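Local coordinates for protein DNA ligase (Archaeoglobus fulgidus, PDB 3GDE) that probably seals nicks in double-stranded DNA during replication, recombination and repair, using ATP and releasing AMP and diphosphate, at residues A[213-216]-A[217-220]; A[477-480]-A[481-484]. All blocks are in the same frame, centred on the assembly; numbering follows the deposited sequence.

Overall arrangement
Both contacts are local, each joining residues three or four apart along one piece of chain, yet they belong to separate parts of the ligase: their centres lie 46 Å apart, on opposite sides of the chain's centre. Interaction 1 is a surface contact in which helix 200-216 gives way to a loop, held by weak backbone bonds, bridging waters and one leucine-methionine touch. Interaction 2 is partly buried within helix 473-483 and has mostly sound helical bonds, those from Phe483 N being weak. Leu479 and Phe483 turn to a beta-rich core, while a salt bridge and a water occupy a more polar side. The first packs helix on helix, the second helix on strands.

Interaction 1 of 2, residues A[213-216]-A[217-220]; sequences EGLR and KMKI
Lys217 and Met218 reach back to the last turn of helix 200-216 through backbone hydrogen bonds. Lys217 N donates to Glu213 O over 3.3 Å, a bent and weak bond of the i to i+4 kind (138°). Met218 N turns instead to Leu215 O, also at 3.3 Å, straighter at 157° but again weak. This change to an i to i+3 pairing tightens the turn where the helix finishes, and the extended backbone of Met218 then carries the chain off the axis.

Water takes up carbonyls at the helix end. One molecule donates to both Leu215 O, weakly, and Met218 O. A second spans Arg216 O and Met218 O, lying 2.8 Å from the latter, so Met218 O is gripped by two waters.

One apolar side-chain touch and a few carbon-to-carbonyl approaches complete the contact. With CG set anti to the carbonyl carbon (chi1 -61°), Met218 runs back along the turn; its CG comes within 3.4 Å of Gly214 O, and its SD lies 4.1 Å from Leu215 CD2. The two side chains lie alongside each other and point the same way, a flexible thioether beside a compact branched leucine. Lys217 lays its CB 3.5 Å from Glu213 O; this first methylene rests by the carbonyl while the long chain carries the charge outward, which suits an exposed place. Positive charges here may be favoured by the negative end of the helix dipole; that of Arg216 is paired in a salt bridge with Glu212 one turn earlier.

Leu215 is buried against Thr189 and Val190 of helix 187-197, and Met218 spans Thr197 of that helix and Arg202 and Val206 of its own. The contact thus lies where helix 200-216 packs on helix 187-197, just before the loop that leads on to strand 230-233.

Interaction 2 of 2, residues A[477-480]-A[481-484]; sequences EELT and EMFR
Thr480 meets Arg484 one turn on, through both backbone and side chain. Its carbonyl O accepts from Arg484 N at 3.0 Å, while its methyl CG2 lies over one face of the guanidinium, 3.8 Å from NH1. A chi1 of -62° sets OG1 beside the backbone N and leaves CG2 anti to that N, over the guanidinium; OG1 donates to Leu476 O and accepts from Leu446 N. A small residue with one polar and one apolar branch suits this buried place.

Leu479 faces inward, its CD2 beside Met482 CE at 4.2 Å, the two chains lying alongside each other. Phe483 N is shared weakly between Leu479 O and Thr480 O, and Phe483 CD2 approaches Leu479 O to 3.1 Å, obliquely to the ring. Met482 folds back at chi3 (75°), bringing CE to 3.4 Å from Glu478 O; an alanine here would probably leave Leu479 CD2 without its neighbour on that side and Glu478 O less covered.

Glu481 serves the polar side. Its N bonds to Glu477 O at 3.2 Å, and a water links that oxygen to Glu481 OE1. The carboxylate also meets the guanidinium edge in plane, Arg484 NH1 to OE1 2.8 Å, a salt bridge whose hydrogen bond is weak in angle.

Leu479 and Phe483 pack on Phe449, Leu446, Val432 and Phe503 of the surrounding strands, with Phe483 stacked on Phe497. This amphipathic helix, placed between the third and fourth strands and packed against the barrel, is characteristic of the OB fold.

Interaction 1 of 2, residues A[213-216]-A[217-220]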
loop_
_atom_site.group_PDB
_atom_site.type_symbol
_atom_site.label_atom_id
_atom_site.label_comp_id
_atom_site.label_asym_id
_atom_site.label_seq_id
_atom_site.Cartn_x
_atom_site.Cartn_y
_atom_site.Cartn_z
ATOM N N GLU A 213 -1.727 -26.880 8.523
ATOM C CA GLU A 213 -1.212 -26.930 9.894
ATOM C C GLU A 213 -0.031 -25.987 10.127
ATOM O O GLU A 213 0.061 -25.366 11.180
ATOM C CB GLU A 213 -0.862 -28.370 10.308
ATOM C CG GLU A 213 -0.108 -29.190 9.245
ATOM C CD GLU A 213 -1.010 -30.080 8.370
ATOM O OE1 GLU A 213 -0.949 -31.326 8.542
ATOM O OE2 GLU A 213 -1.759 -29.541 7.512
ATOM N N GLY A 214 0.860 -25.881 9.141
ATOM C CA GLY A 214 2.012 -24.983 9.217
ATOM C C GLY A 214 1.621 -23.511 9.167
ATOM O O GLY A 214 2.283 -22.665 9.768
ATOM N N LEU A 215 0.539 -23.212 8.453
ATOM C CA LEU A 215 0.031 -21.846 8.357
ATOM C C LEU A 215 -0.664 -21.380 9.643
ATOM O O LEU A 215 -0.533 -20.220 10.028
ATOM C CB LEU A 215 -0.911 -21.699 7.163
ATOM C CG LEU A 215 -0.324 -21.745 5.752
ATOM C CD1 LEU A 215 -1.465 -21.801 4.752
ATOM C CD2 LEU A 215 0.592 -20.552 5.480
ATOM N N ARG A 216 -1.401 -22.284 10.291
ATOM C CA ARG A 216 -2.070 -21.983 11.561
ATOM C C ARG A 216 -1.059 -21.706 12.656
ATOM O O ARG A 216 -1.314 -20.907 13.544
ATOM C CB ARG A 216 -2.963 -23.141 11.998
ATOM C CG ARG A 216 -4.267 -23.271 11.250
ATOM C CD ARG A 216 -4.913 -24.601 11.620
ATOM N NE ARG A 216 -6.188 -24.822 10.941
ATOM C CZ ARG A 216 -7.385 -24.600 11.484
ATOM N NH1 ARG A 216 -7.499 -24.141 12.731
ATOM N NH2 ARG A 216 -8.482 -24.838 10.775
ATOM N N LYS A 217 0.091 -22.366 12.562
ATOM C CA LYS A 217 1.169 -22.295 13.544
ATOM C C LYS A 217 2.007 -21.015 13.455
ATOM O O LYS A 217 2.839 -20.756 14.332
ATOM C CB LYS A 217 2.091 -23.504 13.359
ATOM C CG LYS A 217 2.655 -24.095 14.646
ATOM C CD LYS A 217 3.570 -25.299 14.354
ATOM C CE LYS A 217 2.793 -26.485 13.776
ATOM N NZ LYS A 217 3.711 -27.581 13.337
ATOM N N MET A 218 1.815 -20.230 12.398
ATOM C CA MET A 218 2.557 -18.971 12.248
ATOM C C MET A 218 2.135 -17.932 13.295
ATOM O O MET A 218 0.945 -17.759 13.587
ATOM C CB MET A 218 2.433 -18.409 10.829
ATOM C CG MET A 218 2.994 -19.329 9.756
ATOM S SD MET A 218 3.078 -18.603 8.115
ATOM C CE MET A 218 4.596 -17.659 8.238
ATOM N N LYS A 219 3.126 -17.261 13.871
ATOM C CA LYS A 219 2.894 -16.281 14.931
ATOM C C LYS A 219 3.463 -14.914 14.568
ATOM O O LYS A 219 4.316 -14.795 13.678
ATOM C CB LYS A 219 3.522 -16.743 16.254
ATOM C CG LYS A 219 2.954 -18.005 16.843
ATOM C CD LYS A 219 3.885 -18.517 17.930
ATOM C CE LYS A 219 3.494 -19.919 18.395
ATOM N NZ LYS A 219 4.544 -20.483 19.303
ATOM N N ILE A 220 2.976 -13.891 15.268
ATOM C CA ILE A 220 3.558 -12.556 15.219
ATOM C C ILE A 220 4.973 -12.626 15.789
ATOM O O ILE A 220 5.193 -13.213 16.842
ATOM C CB ILE A 220 2.721 -11.537 16.052
ATOM C CG1 ILE A 220 1.292 -11.428 15.503
ATOM C CG2 ILE A 220 3.411 -10.176 16.102
ATOM C CD1 ILE A 220 0.308 -10.754 16.439
HETATM O O HOH W 1 -1.752 -17.698 11.794
HETATM O O HOH W 2 -0.625 -18.549 15.747
#

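Interaction 2 of 2, residues A[477-480]-A[481-484]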
loop_
_atom_site.group_PDB
_atom_site.type_symbol
_atom_site.label_atom_id
_atom_site.label_comp_id
_atom_site.label_asym_id
_atom_site.label_seq_id
_atom_site.Cartn_x
_atom_site.Cartn_y
_atom_site.Cartn_z
ATOM N N GLU A 477 1.706 22.849 -11.665
ATOM C CA GLU A 477 3.072 22.823 -12.180
ATOM C C GLU A 477 3.745 21.525 -11.764
ATOM O O GLU A 477 4.285 20.804 -12.602
ATOM C CB GLU A 477 3.892 24.006 -11.634
ATOM C CG GLU A 477 3.726 25.314 -12.389
ATOM C CD GLU A 477 4.196 26.541 -11.599
ATOM O OE1 GLU A 477 5.255 26.462 -10.920
ATOM O OE2 GLU A 477 3.505 27.590 -11.665
ATOM N N GLU A 478 3.692 21.244 -10.463
ATOM C CA GLU A 478 4.371 20.096 -9.864
ATOM C C GLU A 478 3.801 18.756 -10.337
ATOM O O GLU A 478 4.552 17.824 -10.606
ATOM C CB GLU A 478 4.336 20.196 -8.336
ATOM C CG GLU A 478 5.145 21.370 -7.778
ATOM C CD GLU A 478 4.823 21.694 -6.314
ATOM O OE1 GLU A 478 3.635 21.956 -5.982
ATOM O OE2 GLU A 478 5.770 21.703 -5.490
ATOM N N LEU A 479 2.477 18.679 -10.449
ATOM C CA LEU A 479 1.791 17.447 -10.822
ATOM C C LEU A 479 1.957 17.122 -12.300
ATOM O O LEU A 479 2.016 15.945 -12.675
ATOM C CB LEU A 479 0.305 17.525 -10.468
ATOM C CG LEU A 479 -0.051 17.567 -8.982
ATOM C CD1 LEU A 479 -1.525 17.882 -8.826
ATOM C CD2 LEU A 479 0.339 16.272 -8.242
ATOM N N THR A 480 2.013 18.171 -13.123
ATOM C CA THR A 480 2.294 18.053 -14.555
ATOM C C THR A 480 3.695 17.466 -14.779
ATOM O O THR A 480 3.873 16.580 -15.618
ATOM C CB THR A 480 2.156 19.425 -15.288
ATOM O OG1 THR A 480 0.805 19.901 -15.184
ATOM C CG2 THR A 480 2.548 19.311 -16.774
ATOM N N GLU A 481 4.672 17.941 -14.010
ATOM C CA GLU A 481 6.042 17.467 -14.163
ATOM C C GLU A 481 6.201 16.008 -13.743
ATOM O O GLU A 481 6.948 15.262 -14.372
ATOM C CB GLU A 481 7.043 18.358 -13.424
ATOM C CG GLU A 481 7.127 19.795 -13.963
ATOM C CD GLU A 481 7.611 19.866 -15.405
ATOM O OE1 GLU A 481 6.797 20.216 -16.306
ATOM O OE2 GLU A 481 8.806 19.550 -15.637
ATOM N N MET A 482 5.485 15.595 -12.700
ATOM C CA MET A 482 5.573 14.207 -12.255
ATOM C C MET A 482 4.719 13.221 -13.059
ATOM O O MET A 482 4.983 12.024 -13.032
ATOM C CB MET A 482 5.345 14.073 -10.742
ATOM C CG MET A 482 3.906 14.164 -10.264
ATOM S SD MET A 482 3.893 14.050 -8.461
ATOM C CE MET A 482 4.479 15.684 -8.018
ATOM N N PHE A 483 3.737 13.733 -13.800
ATOM C CA PHE A 483 2.830 12.900 -14.601
ATOM C C PHE A 483 3.233 12.736 -16.046
ATOM O O PHE A 483 2.923 11.716 -16.668
ATOM C CB PHE A 483 1.441 13.502 -14.628
ATOM C CG PHE A 483 0.563 13.016 -13.551
ATOM C CD1 PHE A 483 0.575 11.676 -13.186
ATOM C CD2 PHE A 483 -0.317 13.894 -12.924
ATOM C CE1 PHE A 483 -0.249 11.219 -12.201
ATOM C CE2 PHE A 483 -1.154 13.457 -11.938
ATOM C CZ PHE A 483 -1.119 12.113 -11.561
ATOM N N ARG A 484 3.866 13.774 -16.584
ATOM C CA ARG A 484 4.315 13.800 -17.972
ATOM C C ARG A 484 4.993 12.489 -18.433
ATOM O O ARG A 484 4.574 11.924 -19.439
ATOM C CB ARG A 484 5.200 15.033 -18.236
ATOM C CG ARG A 484 5.533 15.245 -19.704
ATOM C CD ARG A 484 6.308 16.546 -19.941
ATOM N NE ARG A 484 5.427 17.619 -20.411
ATOM C CZ ARG A 484 5.229 18.776 -19.785
ATOM N NH1 ARG A 484 5.855 19.050 -18.639
ATOM N NH2 ARG A 484 4.404 19.669 -20.319
HETATM O O HOH W 3 4.727 21.922 -15.098
#